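Local coordinates for protein LigF (Sphingobium sp. SYK-6, PDB 4XT0), which cleaves beta-aryl ether bonds of lignin as a glutathione-dependent beta-etherase of the glutathione S-transferase superfamily, at residues L21-L24 and Y25-L29; V67-S70 and T71-C74; E75-E78 and D79-E83; F94-A97 and E98-V101; T191-L195 and A196-N200. All blocks are in the same frame, centred on the assembly; numbering follows the deposited sequence.

Interaction 1: residues L21-L24 and Y25-L29; sequences LATL and YEKGL
Leu24 O is the oxygen on which this helix end turns. The amide of Leu29 comes back to it at 3.0 Å from Leu29 N, and that of Lys27 adds a weak bond, Lys27 N lying 3.4 Å from Leu24 O. Upstream, the regular turns persist: Glu26 N reaches Ala22 O at 2.8 Å and Lys27 N reaches Thr23 O at 3.0 Å. Between Lys27 and Leu29 the chain takes a left-handed residue, Gly28, with phi 67°.

The side chains follow the same turns. Tyr25 CG is anti to the carbonyl carbon (chi1 -79°), which lays the ring back along the helix beside Leu21. Ring atom CD2 of Tyr25 stands 3.1 Å from Leu21 O, near the ring plane at its edge, while the isobutyl group of Leu21 runs alongside, pointing the same way as the ring. The phenol reaches past the helix to Gln33, and Phe31 meets the ring edge-to-face. Past the turn, Leu29 crosses Leu24 at about a right angle, with Leu24 CD2 4.1 Å from Leu29 CD1. The buried Glu26 carboxylate turns away from this stretch, its OE1 hydrogen-bonded to Asn86 and its OE2 salt-bridged to Arg236. The arrangement is a Schellman motif, closing helix 15-26 within the beta-alpha-beta unit of the thioredoxin-like domain and turning the chain toward strand 32-35.

Interaction 2: residues V67-S70 and T71-C74; sequences VTES and TVIC. With GSH (glutathione), chain B.
Ser70 and Thr71 open helix 70-80, whose N-terminus, as in other glutathione S-transferases with their thioredoxin-like domain, receives the gamma-glutamyl end of glutathione. Ser70 N gives a bond to glutathione O11 (2.8 Å), and Ser70 OG gives one to glutathione O12 (2.7 Å). OG sits between the backbone N and carbonyl carbon (chi1 57°), and from there hydroxyl and amide meet the same carboxylate. The helix start probably adds favourable electrostatics for this anion. On the other end of the amino acid moiety, Glu69 OE1 accepts from glutathione N1 at 2.7 Å, its chain bent back at chi2.

The second shell sets these groups. Lys104 of the second subunit forms a salt bridge to Glu69 OE1, and Lys19 bonds Ser70 OG. Glu69, the N-cap residue, has a positive phi of 74°, which swings the chain out of strand 65-68 into the helix. Its carbonyl then accepts from the first full turn, Ile73 N lying 3.0 Å from Glu69 O.

Underneath, Val67 and Ile73 slide past each other in opposite directions, with Val67 CG1 3.8 Å from Ile73 CG1. Val72 packs back on the N-cap residue, its CG2 methyl 3.7 Å from Glu69 CB.

Interaction 3: residues E75-E78 and D79-E83; sequences EYLE and DVFPE
Two rings share one valine. A methyl of Val80, CG2, lies over a face of the Tyr76 ring in a CH-pi contact, 3.7 Å from the ring centroid and 18° off its normal. The other methyl, CG1, sits above the centre of the Phe81 ring. Val80 has CG1 anti to the backbone N (chi1 174°), which leaves CG2 anti to the carbonyl carbon and lets the two branches serve a ring each. At the edge of the Phe81 ring, near its plane, stands Leu77 O, 3.6 Å from Phe81 CD2. The Leu77 side chain crosses that of Phe81 at a slant, Leu77 CD2 lying 4.0 Å from Phe81 CE2.

This is the last turn of helix 70-80, packed on strand 59-62 of the thioredoxin-like domain. Tyr76 OH is bonded to His62, Leu77 reaches helix 15-26, and Phe81 touches Leu29. The final helical bond is Phe81 N to Leu77 O, 2.8 Å. One residue further, Pro82 N comes within 3.4 Å of Glu78 O but has no hydrogen to share, and Phe81 has already left helical geometry.

The acids occupy other sides of the helix. Asp79 is salt-bridged through OD1 to Arg89 and through OD2 to Arg100 of the second subunit. Glu78 OE2 takes Lys27 in a salt bridge and the amide of Leu88, while OE1 turns to a water 2.7 Å from Glu78 OE1. That water also stands 2.8 Å from Pro82 O, spanning the carboxylate and the carbonyl beyond the helix end.

Interaction 4: residues F94-A97 and E98-V101; sequences FKRA and EMRV
Phe94 and Glu98 begin a ladder of main-chain bonds that is regular throughout. Glu98 N reaches Phe94 O at 3.1 Å, Met99 N reaches Lys95 O at 2.9 Å, and the next two amides, of Arg100 and Val101, continue in step.

Contacts between charged groups come in two kinds. Lys95 and Glu98 run side by side pointing the same way, yet Lys95 NZ remains 4.2 Å from Glu98 OE1, beyond a salt bridge; Lys95 NZ is instead salt-bridged to Asp190. Arg96 and Arg100 also lie alongside each other. Arg96 is modelled in two conformations, and what follows holds for one of them. Arg96 CG lies over one face of the Arg100 guanidinium, toward its rim, and Arg96 CD is 3.6 Å from Arg100 NH2. The two guanidinium planes stand 88° apart. A water takes both ends, 2.8 Å from Arg96 NH1 and 3.0 Å from Arg100 NH2, lying at the edge and in the plane of each group, and Arg96 NE is hydrogen-bonded to Pro90 O. Arg100 is salt-bridged to Glu75 of its own chain and to Asp79 of the second subunit, which probably offsets the nearness of the two arginines.

The apolar share is slighter. Met99, its chain bent at chi3 (67°), brings CE to 4.1 Å from Arg96 CG, and its flank lies against helix 195-204. On the other sides, Phe94 and Ala97 pack on Val66 and Val72 of the second subunit. The arrangement is that of the long first helix of the C-terminal domain in a glutathione S-transferase, where it lines the dimer interface.

Interaction 5: residues T191-L195 and A196-N200; sequences TGYSL and ADICN
The firm part of this contact is a capping box with a hydrophobic staple. Ser194, the N-cap, puts OG in the crowded position between backbone N and carbonyl carbon (chi1 77°), where it accepts from Ala196 N at 3.0 Å. In return Asp197 OD2 uses its anti lone pair to accept from Ser194 N at 2.9 Å, and its other oxygen is held by Leu188 N and the Trp229 indole. The staple is Tyr193 against Ile198: the ring swings anti to its own N (chi1 -176°), and Tyr193 CZ comes to 3.8 Å from Ile198 CG1, the two side chains crossing at about a right angle. Tyr193 CD1 also lies 3.8 Å from Asp197 CB.

The loop start is looser: Thr191 is exposed and makes no contact with 196-200, and Gly192 barely touches it. A water joins this loop to the box, 2.6 Å from Asp197 OD2 and 2.9 Å from both Ser194 OG and Gly192 O. Such a capping box with staple is well known at this helix in glutathione S-transferases. Leu195 and Ile198 face helix 15-26, Leu195 touches helix 70-80 as well, and Ser194 rests on helix 93-121, while Tyr193 makes a cation-pi contact with Arg236.

Interactions 1, 2 and 5 are buried, while interactions 3 and 4 are partly buried. Interactions 2 and 3 occupy the two ends of helix 70-80, the first facing glutathione, the second closing with a proline. Helix ends are treated differently in each: a Schellman turn in interaction 1, a ligand-receiving start in interaction 2, a capping box in interaction 5. Interactions 2, 3 and 4 all touch the second subunit, and charges weigh most in 3 and 4, where Glu75 and Arg100 join them across the domains. Interactions 1 and 5 meet through packing of Ala22 and Thr23 on Leu195 and Ile198 and a probable hydrogen bond between Tyr193 and Glu26, with Met99 seating interaction 4 on 5.

Interaction 1: residues L21-L24 and Y25-L29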
loop_
_atom_site.group_PDB
_atom_site.type_symbol
_atom_site.label_atom_id
_atom_site.label_comp_id
_atom_site.label_asym_id
_atom_site.label_seq_id
_atom_site.Cartn_x
_atom_site.Cartn_y
_atom_site.Cartn_z
ATOM N N LEU A 21 7.164 4.854 16.141
ATOM C CA LEU A 21 7.924 5.498 17.199
ATOM C C LEU A 21 7.302 6.858 17.519
ATOM O O LEU A 21 7.045 7.179 18.684
ATOM C CB LEU A 21 9.396 5.628 16.786
ATOM C CG LEU A 21 10.489 5.813 17.842
ATOM C CD1 LEU A 21 10.507 4.662 18.830
ATOM C CD2 LEU A 21 11.864 5.972 17.168
ATOM N N ALA A 22 7.049 7.657 16.480
ATOM C CA ALA A 22 6.410 8.966 16.660
ATOM C C ALA A 22 4.989 8.810 17.247
ATOM O O ALA A 22 4.577 9.568 18.116
ATOM C CB ALA A 22 6.364 9.727 15.325
ATOM N N THR A 23 4.251 7.815 16.768
ATOM C CA THR A 23 2.902 7.549 17.273
ATOM C C THR A 23 2.920 7.274 18.784
ATOM O O THR A 23 2.125 7.835 19.525
ATOM C CB THR A 23 2.263 6.374 16.511
ATOM O OG1 THR A 23 2.214 6.703 15.118
ATOM C CG2 THR A 23 0.821 6.079 17.003
ATOM N N LEU A 24 3.859 6.444 19.233
ATOM C CA LEU A 24 3.981 6.100 20.648
ATOM C C LEU A 24 4.266 7.333 21.512
ATOM O O LEU A 24 3.651 7.526 22.566
ATOM C CB LEU A 24 5.090 5.044 20.844
ATOM C CG LEU A 24 4.738 3.639 20.327
ATOM C CD1 LEU A 24 6.011 2.822 20.064
ATOM C CD2 LEU A 24 3.784 2.925 21.306
ATOM N N TYR A 25 5.194 8.174 21.066
ATOM C CA TYR A 25 5.528 9.382 21.824
ATOM C C TYR A 25 4.403 10.405 21.771
ATOM O O TYR A 25 4.163 11.110 22.734
ATOM C CB TYR A 25 6.810 10.032 21.296
ATOM C CG TYR A 25 8.083 9.373 21.762
ATOM C CD1 TYR A 25 8.615 9.653 23.014
ATOM C CD2 TYR A 25 8.763 8.474 20.939
ATOM C CE1 TYR A 25 9.784 9.051 23.442
ATOM C CE2 TYR A 25 9.926 7.862 21.359
ATOM C CZ TYR A 25 10.435 8.155 22.612
ATOM O OH TYR A 25 11.601 7.563 23.030
ATOM N N GLU A 26 3.719 10.506 20.636
ATOM C CA GLU A 26 2.632 11.487 20.537
ATOM C C GLU A 26 1.481 11.105 21.457
ATOM O O GLU A 26 0.768 11.974 21.976
ATOM C CB GLU A 26 2.130 11.618 19.097
ATOM C CG GLU A 26 3.112 12.313 18.162
ATOM C CD GLU A 26 3.077 13.840 18.255
ATOM O OE1 GLU A 26 2.375 14.398 19.135
ATOM O OE2 GLU A 26 3.781 14.489 17.448
ATOM N N LYS A 27 1.305 9.803 21.675
ATOM C CA LYS A 27 0.186 9.331 22.501
ATOM C C LYS A 27 0.582 9.172 23.969
ATOM O O LYS A 27 -0.236 8.806 24.822
ATOM C CB LYS A 27 -0.359 8.022 21.919
ATOM C CG LYS A 27 -0.965 8.254 20.524
ATOM C CD LYS A 27 -1.654 6.991 19.973
ATOM C CE LYS A 27 -2.929 6.669 20.738
ATOM N NZ LYS A 27 -3.897 7.821 20.785
ATOM N N GLY A 28 1.837 9.490 24.264
ATOM C CA GLY A 28 2.331 9.454 25.630
ATOM C C GLY A 28 2.373 8.042 26.181
ATOM O O GLY A 28 2.362 7.845 27.387
ATOM N N LEU A 29 2.435 7.061 25.293
ATOM C CA LEU A 29 2.420 5.660 25.706
ATOM C C LEU A 29 3.777 5.212 26.233
ATOM O O LEU A 29 4.809 5.480 25.619
ATOM C CB LEU A 29 1.996 4.764 24.538
ATOM C CG LEU A 29 0.513 4.870 24.168
ATOM C CD1 LEU A 29 0.221 4.195 22.848
ATOM C CD2 LEU A 29 -0.340 4.247 25.274
#

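Interaction 2: residues V67-S70 and T71-C74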
loop_
_atom_site.group_PDB
_atom_site.type_symbol
_atom_site.label_atom_id
_atom_site.label_comp_id
_atom_site.label_asym_id
_atom_site.label_seq_id
_atom_site.Cartn_x
_atom_site.Cartn_y
_atom_site.Cartn_z
ATOM N N VAL A 67 2.743 -7.157 16.256
ATOM C CA VAL A 67 2.135 -6.421 15.160
ATOM C C VAL A 67 3.256 -5.910 14.235
ATOM O O VAL A 67 4.218 -5.285 14.698
ATOM C CB VAL A 67 1.268 -5.236 15.700
ATOM C CG1 VAL A 67 0.585 -4.482 14.545
ATOM C CG2 VAL A 67 0.236 -5.770 16.699
ATOM N N THR A 68 3.147 -6.196 12.936
ATOM C CA THR A 68 4.118 -5.692 11.961
ATOM C C THR A 68 3.449 -4.821 10.893
ATOM O O THR A 68 2.209 -4.705 10.876
ATOM C CB THR A 68 4.859 -6.830 11.232
ATOM O OG1 THR A 68 3.909 -7.606 10.501
ATOM C CG2 THR A 68 5.609 -7.738 12.217
ATOM N N GLU A 69 4.290 -4.279 9.992
ATOM C CA GLU A 69 3.953 -3.249 8.987
ATOM C C GLU A 69 3.781 -1.884 9.663
ATOM O O GLU A 69 2.825 -1.679 10.393
ATOM C CB GLU A 69 2.683 -3.609 8.191
ATOM C CG GLU A 69 2.828 -4.876 7.358
ATOM C CD GLU A 69 3.878 -4.724 6.272
ATOM O OE1 GLU A 69 3.835 -3.714 5.526
ATOM O OE2 GLU A 69 4.760 -5.600 6.189
ATOM N N SER A 70 4.713 -0.960 9.412
ATOM C CA SER A 70 4.716 0.345 10.084
ATOM C C SER A 70 3.344 1.039 10.115
ATOM O O SER A 70 2.886 1.454 11.179
ATOM C CB SER A 70 5.760 1.262 9.430
ATOM O OG SER A 70 5.530 1.411 8.034
ATOM N N THR A 71 2.670 1.128 8.970
ATOM C CA THR A 71 1.373 1.806 8.909
ATOM C C THR A 71 0.315 1.095 9.768
ATOM O O THR A 71 -0.503 1.740 10.410
ATOM C CB THR A 71 0.867 1.898 7.458
ATOM O OG1 THR A 71 1.812 2.634 6.672
ATOM C CG2 THR A 71 -0.534 2.586 7.386
ATOM N N VAL A 72 0.344 -0.237 9.771
ATOM C CA VAL A 72 -0.620 -1.036 10.518
ATOM C C VAL A 72 -0.433 -0.867 12.039
ATOM O O VAL A 72 -1.398 -0.805 12.802
ATOM C CB VAL A 72 -0.496 -2.530 10.105
ATOM C CG1 VAL A 72 -1.318 -3.465 11.021
ATOM C CG2 VAL A 72 -0.911 -2.711 8.617
ATOM N N ILE A 73 0.820 -0.809 12.469
ATOM C CA ILE A 73 1.118 -0.623 13.870
ATOM C C ILE A 73 0.526 0.702 14.373
ATOM O O ILE A 73 -0.028 0.753 15.462
ATOM C CB ILE A 73 2.654 -0.635 14.134
ATOM C CG1 ILE A 73 3.274 -1.988 13.751
ATOM C CG2 ILE A 73 2.925 -0.341 15.609
ATOM C CD1 ILE A 73 4.837 -1.938 13.638
ATOM N N CYS A 74 0.658 1.769 13.589
ATOM C CA CYS A 74 0.122 3.069 14.014
ATOM C C CYS A 74 -1.393 2.991 14.148
ATOM O O CYS A 74 -1.942 3.450 15.146
ATOM C CB CYS A 74 0.504 4.187 13.029
ATOM S SG CYS A 74 2.295 4.406 12.803
HETATM N N1 GSH B . 6.258 -2.832 4.616
HETATM C CA1 GSH B . 7.164 -2.813 5.774
HETATM C C1 GSH B . 6.759 -1.767 6.807
HETATM O O11 GSH B . 6.934 -1.979 7.991
HETATM O O12 GSH B . 6.225 -0.593 6.435
HETATM C CB1 GSH B . 8.587 -2.509 5.265
HETATM C CG1 GSH B . 9.556 -2.654 6.435
HETATM C CD1 GSH B . 10.953 -2.250 6.002
HETATM O OE1 GSH B . 11.196 -2.052 4.828
HETATM N N2 GSH B . 11.916 -2.112 6.935
HETATM C CA2 GSH B . 13.283 -1.725 6.551
HETATM C C2 GSH B . 14.237 -2.841 6.927
HETATM O O2 GSH B . 13.934 -3.608 7.823
HETATM C CB2 GSH B . 13.697 -0.474 7.338
HETATM S SG2 GSH B . 12.805 1.015 6.785
HETATM N N3 GSH B . 15.434 -2.986 6.288
HETATM C CA3 GSH B . 16.343 -4.064 6.712
HETATM C C3 GSH B . 16.465 -5.199 5.718
HETATM O O31 GSH B . 17.414 -5.947 5.800
HETATM O O32 GSH B . 15.539 -5.394 4.757
#

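Interaction 3: residues E75-E78 and D79-E83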
loop_
_atom_site.group_PDB
_atom_site.type_symbol
_atom_site.label_atom_id
_atom_site.label_comp_id
_atom_site.label_asym_id
_atom_site.label_seq_id
_atom_site.Cartn_x
_atom_site.Cartn_y
_atom_site.Cartn_z
ATOM N N GLU A 75 -2.063 2.388 13.160
ATOM C CA GLU A 75 -3.522 2.231 13.225
ATOM C C GLU A 75 -3.913 1.340 14.402
ATOM O O GLU A 75 -4.900 1.612 15.084
ATOM C CB GLU A 75 -4.088 1.666 11.911
ATOM C CG GLU A 75 -3.991 2.641 10.708
ATOM C CD GLU A 75 -5.354 3.002 10.127
ATOM O OE1 GLU A 75 -6.323 3.126 10.902
ATOM O OE2 GLU A 75 -5.455 3.167 8.896
ATOM N N TYR A 76 -3.124 0.294 14.649
ATOM C CA TYR A 76 -3.326 -0.569 15.809
ATOM C C TYR A 76 -3.267 0.219 17.115
ATOM O O TYR A 76 -4.081 0.008 18.008
ATOM C CB TYR A 76 -2.278 -1.698 15.831
ATOM C CG TYR A 76 -2.352 -2.586 17.072
ATOM C CD1 TYR A 76 -3.288 -3.607 17.159
ATOM C CD2 TYR A 76 -1.462 -2.415 18.137
ATOM C CE1 TYR A 76 -3.359 -4.447 18.286
ATOM C CE2 TYR A 76 -1.518 -3.242 19.275
ATOM C CZ TYR A 76 -2.466 -4.258 19.334
ATOM O OH TYR A 76 -2.542 -5.087 20.438
ATOM N N LEU A 77 -2.316 1.143 17.229
ATOM C CA LEU A 77 -2.162 1.902 18.474
ATOM C C LEU A 77 -3.355 2.842 18.683
ATOM O O LEU A 77 -3.795 3.088 19.812
ATOM C CB LEU A 77 -0.837 2.685 18.454
ATOM C CG LEU A 77 0.395 1.775 18.597
ATOM C CD1 LEU A 77 1.680 2.535 18.305
ATOM C CD2 LEU A 77 0.463 1.137 19.995
ATOM N N GLU A 78 -3.887 3.369 17.589
ATOM C CA GLU A 78 -5.085 4.205 17.681
ATOM C C GLU A 78 -6.339 3.354 17.958
ATOM O O GLU A 78 -7.259 3.804 18.657
ATOM C CB GLU A 78 -5.245 5.040 16.399
ATOM C CG GLU A 78 -4.478 6.389 16.452
ATOM C CD GLU A 78 -5.040 7.362 17.489
ATOM O OE1 GLU A 78 -6.262 7.311 17.750
ATOM O OE2 GLU A 78 -4.268 8.187 18.046
ATOM N N ASP A 79 -6.368 2.125 17.440
ATOM C CA ASP A 79 -7.499 1.212 17.692
ATOM C C ASP A 79 -7.548 0.817 19.176
ATOM O O ASP A 79 -8.625 0.698 19.773
ATOM C CB ASP A 79 -7.385 -0.067 16.841
ATOM C CG ASP A 79 -7.845 0.126 15.383
ATOM O OD1 ASP A 79 -8.537 1.127 15.077
ATOM O OD2 ASP A 79 -7.519 -0.747 14.542
ATOM N N VAL A 80 -6.375 0.598 19.762
ATOM C CA VAL A 80 -6.279 0.056 21.120
ATOM C C VAL A 80 -6.209 1.145 22.204
ATOM O O VAL A 80 -6.756 0.993 23.304
ATOM C CB VAL A 80 -5.043 -0.869 21.231
ATOM C CG1 VAL A 80 -4.825 -1.326 22.666
ATOM C CG2 VAL A 80 -5.208 -2.097 20.284
ATOM N N PHE A 81 -5.535 2.248 21.907
ATOM C CA PHE A 81 -5.441 3.332 22.890
ATOM C C PHE A 81 -6.035 4.642 22.357
ATOM O O PHE A 81 -5.318 5.647 22.270
ATOM C CB PHE A 81 -3.984 3.570 23.297
ATOM C CG PHE A 81 -3.248 2.321 23.735
ATOM C CD1 PHE A 81 -3.350 1.865 25.039
ATOM C CD2 PHE A 81 -2.440 1.618 22.841
ATOM C CE1 PHE A 81 -2.669 0.717 25.458
ATOM C CE2 PHE A 81 -1.747 0.477 23.252
ATOM C CZ PHE A 81 -1.866 0.027 24.558
ATOM N N PRO A 82 -7.333 4.644 21.997
ATOM C CA PRO A 82 -7.886 5.868 21.404
ATOM C C PRO A 82 -7.910 7.026 22.391
ATOM O O PRO A 82 -7.906 8.169 21.960
ATOM C CB PRO A 82 -9.308 5.461 21.002
ATOM C CG PRO A 82 -9.665 4.371 21.938
ATOM C CD PRO A 82 -8.366 3.606 22.158
ATOM N N GLU A 83 -7.883 6.732 23.688
ATOM C CA GLU A 83 -7.967 7.784 24.694
ATOM C C GLU A 83 -6.625 8.155 25.316
ATOM O O GLU A 83 -6.597 8.747 26.387
ATOM C CB GLU A 83 -8.945 7.365 25.793
ATOM C CG GLU A 83 -10.348 7.137 25.259
ATOM C CD GLU A 83 -11.383 6.984 26.376
ATOM O OE1 GLU A 83 -10.987 6.906 27.563
ATOM O OE2 GLU A 83 -12.594 6.949 26.066
HETATM O O HOH W 1 -7.790 8.970 19.246
#

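Interaction 4: residues F94-A97 and E98-V101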
loop_
_atom_site.group_PDB
_atom_site.type_symbol
_atom_site.label_atom_id
_atom_site.label_comp_id
_atom_site.label_asym_id
_atom_site.label_seq_id
_atom_site.Cartn_x
_atom_site.Cartn_y
_atom_site.Cartn_z
ATOM N N PHE A 94 -14.944 10.648 6.813
ATOM C CA PHE A 94 -14.515 11.104 5.498
ATOM C C PHE A 94 -13.071 11.631 5.561
ATOM O O PHE A 94 -12.266 11.381 4.653
ATOM C CB PHE A 94 -15.451 12.180 4.947
ATOM C CG PHE A 94 -14.990 12.760 3.630
ATOM C CD1 PHE A 94 -15.046 12.001 2.466
ATOM C CD2 PHE A 94 -14.520 14.066 3.548
ATOM C CE1 PHE A 94 -14.620 12.529 1.240
ATOM C CE2 PHE A 94 -14.099 14.605 2.326
ATOM C CZ PHE A 94 -14.149 13.830 1.171
ATOM N N LYS A 95 -12.737 12.317 6.655
ATOM C CA LYS A 95 -11.378 12.844 6.848
ATOM C C LYS A 95 -10.404 11.709 7.173
ATOM O O LYS A 95 -9.256 11.751 6.750
ATOM C CB LYS A 95 -11.354 13.911 7.945
ATOM C CG LYS A 95 -12.197 15.152 7.599
ATOM C CD LYS A 95 -11.623 15.866 6.377
ATOM C CE LYS A 95 -12.500 17.065 5.982
ATOM N NZ LYS A 95 -11.861 17.820 4.884
ATOM N N ARG A 96 -10.874 10.700 7.909
ATOM C CA ARG A 96 -10.052 9.522 8.191
ATOM C C ARG A 96 -9.764 8.754 6.893
ATOM O O ARG A 96 -8.676 8.205 6.729
ATOM C CB ARG A 96 -10.723 8.597 9.225
ATOM C CG ARG A 96 -9.810 7.456 9.708
ATOM C CD ARG A 96 -10.461 6.555 10.776
ATOM N NE ARG A 96 -10.690 7.266 12.031
ATOM C CZ ARG A 96 -11.060 6.685 13.171
ATOM N NH1 ARG A 96 -11.247 5.372 13.239
ATOM N NH2 ARG A 96 -11.253 7.423 14.244
ATOM N N ALA A 97 -10.724 8.734 5.963
ATOM C CA ALA A 97 -10.491 8.145 4.637
ATOM C C ALA A 97 -9.400 8.896 3.872
ATOM O O ALA A 97 -8.501 8.297 3.272
ATOM C CB ALA A 97 -11.796 8.121 3.809
ATOM N N GLU A 98 -9.492 10.216 3.879
ATOM C CA GLU A 98 -8.494 11.047 3.218
ATOM C C GLU A 98 -7.103 10.804 3.821
ATOM O O GLU A 98 -6.105 10.739 3.101
ATOM C CB GLU A 98 -8.905 12.515 3.343
ATOM C CG GLU A 98 -8.058 13.481 2.600
ATOM C CD GLU A 98 -8.663 14.871 2.597
ATOM O OE1 GLU A 98 -9.915 14.974 2.552
ATOM O OE2 GLU A 98 -7.884 15.852 2.654
ATOM N N MET A 99 -7.058 10.656 5.145
ATOM C CA MET A 99 -5.831 10.300 5.860
ATOM C C MET A 99 -5.200 8.996 5.315
ATOM O O MET A 99 -3.993 8.945 5.064
ATOM C CB MET A 99 -6.125 10.155 7.365
ATOM C CG MET A 99 -4.899 9.933 8.269
ATOM S SD MET A 99 -5.269 9.051 9.827
ATOM C CE MET A 99 -5.720 7.434 9.219
ATOM N N ARG A 100 -6.021 7.963 5.133
ATOM C CA ARG A 100 -5.543 6.668 4.645
ATOM C C ARG A 100 -5.065 6.745 3.213
ATOM O O ARG A 100 -4.169 5.996 2.840
ATOM C CB ARG A 100 -6.632 5.576 4.756
ATOM C CG ARG A 100 -7.036 5.277 6.186
ATOM C CD ARG A 100 -7.866 3.966 6.340
ATOM N NE ARG A 100 -7.911 3.689 7.777
ATOM C CZ ARG A 100 -9.006 3.723 8.527
ATOM N NH1 ARG A 100 -10.192 3.953 7.974
ATOM N NH2 ARG A 100 -8.909 3.502 9.833
ATOM N N VAL A 101 -5.663 7.626 2.403
ATOM C CA VAL A 101 -5.174 7.826 1.041
ATOM C C VAL A 101 -3.712 8.295 1.125
ATOM O O VAL A 101 -2.860 7.820 0.375
ATOM C CB VAL A 101 -6.034 8.839 0.245
ATOM C CG1 VAL A 101 -5.380 9.161 -1.113
ATOM C CG2 VAL A 101 -7.444 8.275 0.013
HETATM O O HOH W 2 -11.297 3.150 11.555
#

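Interaction 5: residues T191-L195 and A196-N200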
loop_
_atom_site.group_PDB
_atom_site.type_symbol
_atom_site.label_atom_id
_atom_site.label_comp_id
_atom_site.label_asym_id
_atom_site.label_seq_id
_atom_site.Cartn_x
_atom_site.Cartn_y
_atom_site.Cartn_z
ATOM N N THR A 191 -8.254 18.666 9.037
ATOM C CA THR A 191 -8.685 18.511 10.433
ATOM C C THR A 191 -7.486 18.562 11.390
ATOM O O THR A 191 -7.652 18.550 12.613
ATOM C CB THR A 191 -9.436 17.183 10.664
ATOM O OG1 THR A 191 -8.768 16.130 9.953
ATOM C CG2 THR A 191 -10.875 17.296 10.173
ATOM N N GLY A 192 -6.281 18.603 10.829
ATOM C CA GLY A 192 -5.085 18.765 11.639
ATOM C C GLY A 192 -4.171 17.552 11.651
ATOM O O GLY A 192 -4.378 16.584 10.919
ATOM N N TYR A 193 -3.152 17.623 12.496
ATOM C CA TYR A 193 -2.094 16.622 12.572
ATOM C C TYR A 193 -2.624 15.211 12.738
ATOM O O TYR A 193 -3.456 14.959 13.614
ATOM C CB TYR A 193 -1.188 16.978 13.737
ATOM C CG TYR A 193 0.041 16.128 13.947
ATOM C CD1 TYR A 193 1.134 16.232 13.098
ATOM C CD2 TYR A 193 0.133 15.274 15.047
ATOM C CE1 TYR A 193 2.290 15.493 13.318
ATOM C CE2 TYR A 193 1.288 14.530 15.287
ATOM C CZ TYR A 193 2.362 14.650 14.417
ATOM O OH TYR A 193 3.523 13.953 14.641
ATOM N N SER A 194 -2.137 14.287 11.905
ATOM C CA SER A 194 -2.662 12.928 11.910
ATOM C C SER A 194 -1.571 11.952 11.503
ATOM O O SER A 194 -0.432 12.355 11.225
ATOM C CB SER A 194 -3.861 12.807 10.960
ATOM O OG SER A 194 -3.435 12.736 9.593
ATOM N N LEU A 195 -1.925 10.671 11.487
ATOM C CA LEU A 195 -1.056 9.617 10.953
ATOM C C LEU A 195 -0.585 9.929 9.516
ATOM O O LEU A 195 0.497 9.501 9.130
ATOM C CB LEU A 195 -1.769 8.253 10.969
ATOM C CG LEU A 195 -2.181 7.686 12.335
ATOM C CD1 LEU A 195 -2.766 6.284 12.156
ATOM C CD2 LEU A 195 -1.009 7.685 13.325
ATOM N N ALA A 196 -1.383 10.666 8.737
ATOM C CA ALA A 196 -0.929 11.098 7.403
ATOM C C ALA A 196 0.365 11.886 7.489
ATOM O O ALA A 196 1.313 11.628 6.724
ATOM C CB ALA A 196 -1.990 11.952 6.697
ATOM N N ASP A 197 0.395 12.876 8.381
ATOM C CA ASP A 197 1.602 13.683 8.552
ATOM C C ASP A 197 2.771 12.832 9.033
ATOM O O ASP A 197 3.875 12.936 8.503
ATOM C CB ASP A 197 1.339 14.853 9.510
ATOM C CG ASP A 197 0.175 15.713 9.043
ATOM O OD1 ASP A 197 0.360 16.497 8.073
ATOM O OD2 ASP A 197 -0.932 15.580 9.617
ATOM N N ILE A 198 2.519 11.972 10.017
ATOM C CA ILE A 198 3.573 11.134 10.594
ATOM C C ILE A 198 4.192 10.192 9.538
ATOM O O ILE A 198 5.419 10.114 9.395
ATOM C CB ILE A 198 3.019 10.306 11.796
ATOM C CG1 ILE A 198 2.843 11.197 13.026
ATOM C CG2 ILE A 198 3.933 9.134 12.129
ATOM C CD1 ILE A 198 2.043 10.504 14.154
ATOM N N CYS A 199 3.343 9.512 8.771
ATOM C CA CYS A 199 3.837 8.544 7.787
ATOM C C CYS A 199 4.631 9.239 6.681
ATOM O O CYS A 199 5.647 8.714 6.215
ATOM C CB CYS A 199 2.677 7.739 7.190
ATOM S SG CYS A 199 1.855 6.596 8.378
ATOM N N ASN A 200 4.180 10.418 6.263
ATOM C CA ASN A 200 4.890 11.154 5.234
ATOM C C ASN A 200 6.160 11.799 5.779
ATOM O O ASN A 200 7.181 11.861 5.077
ATOM C CB ASN A 200 3.980 12.217 4.608
ATOM C CG ASN A 200 3.083 11.646 3.543
ATOM O OD1 ASN A 200 3.483 11.531 2.385
ATOM N ND2 ASN A 200 1.865 11.267 3.928
HETATM O O HOH W 3 -3.292 15.385 8.546
#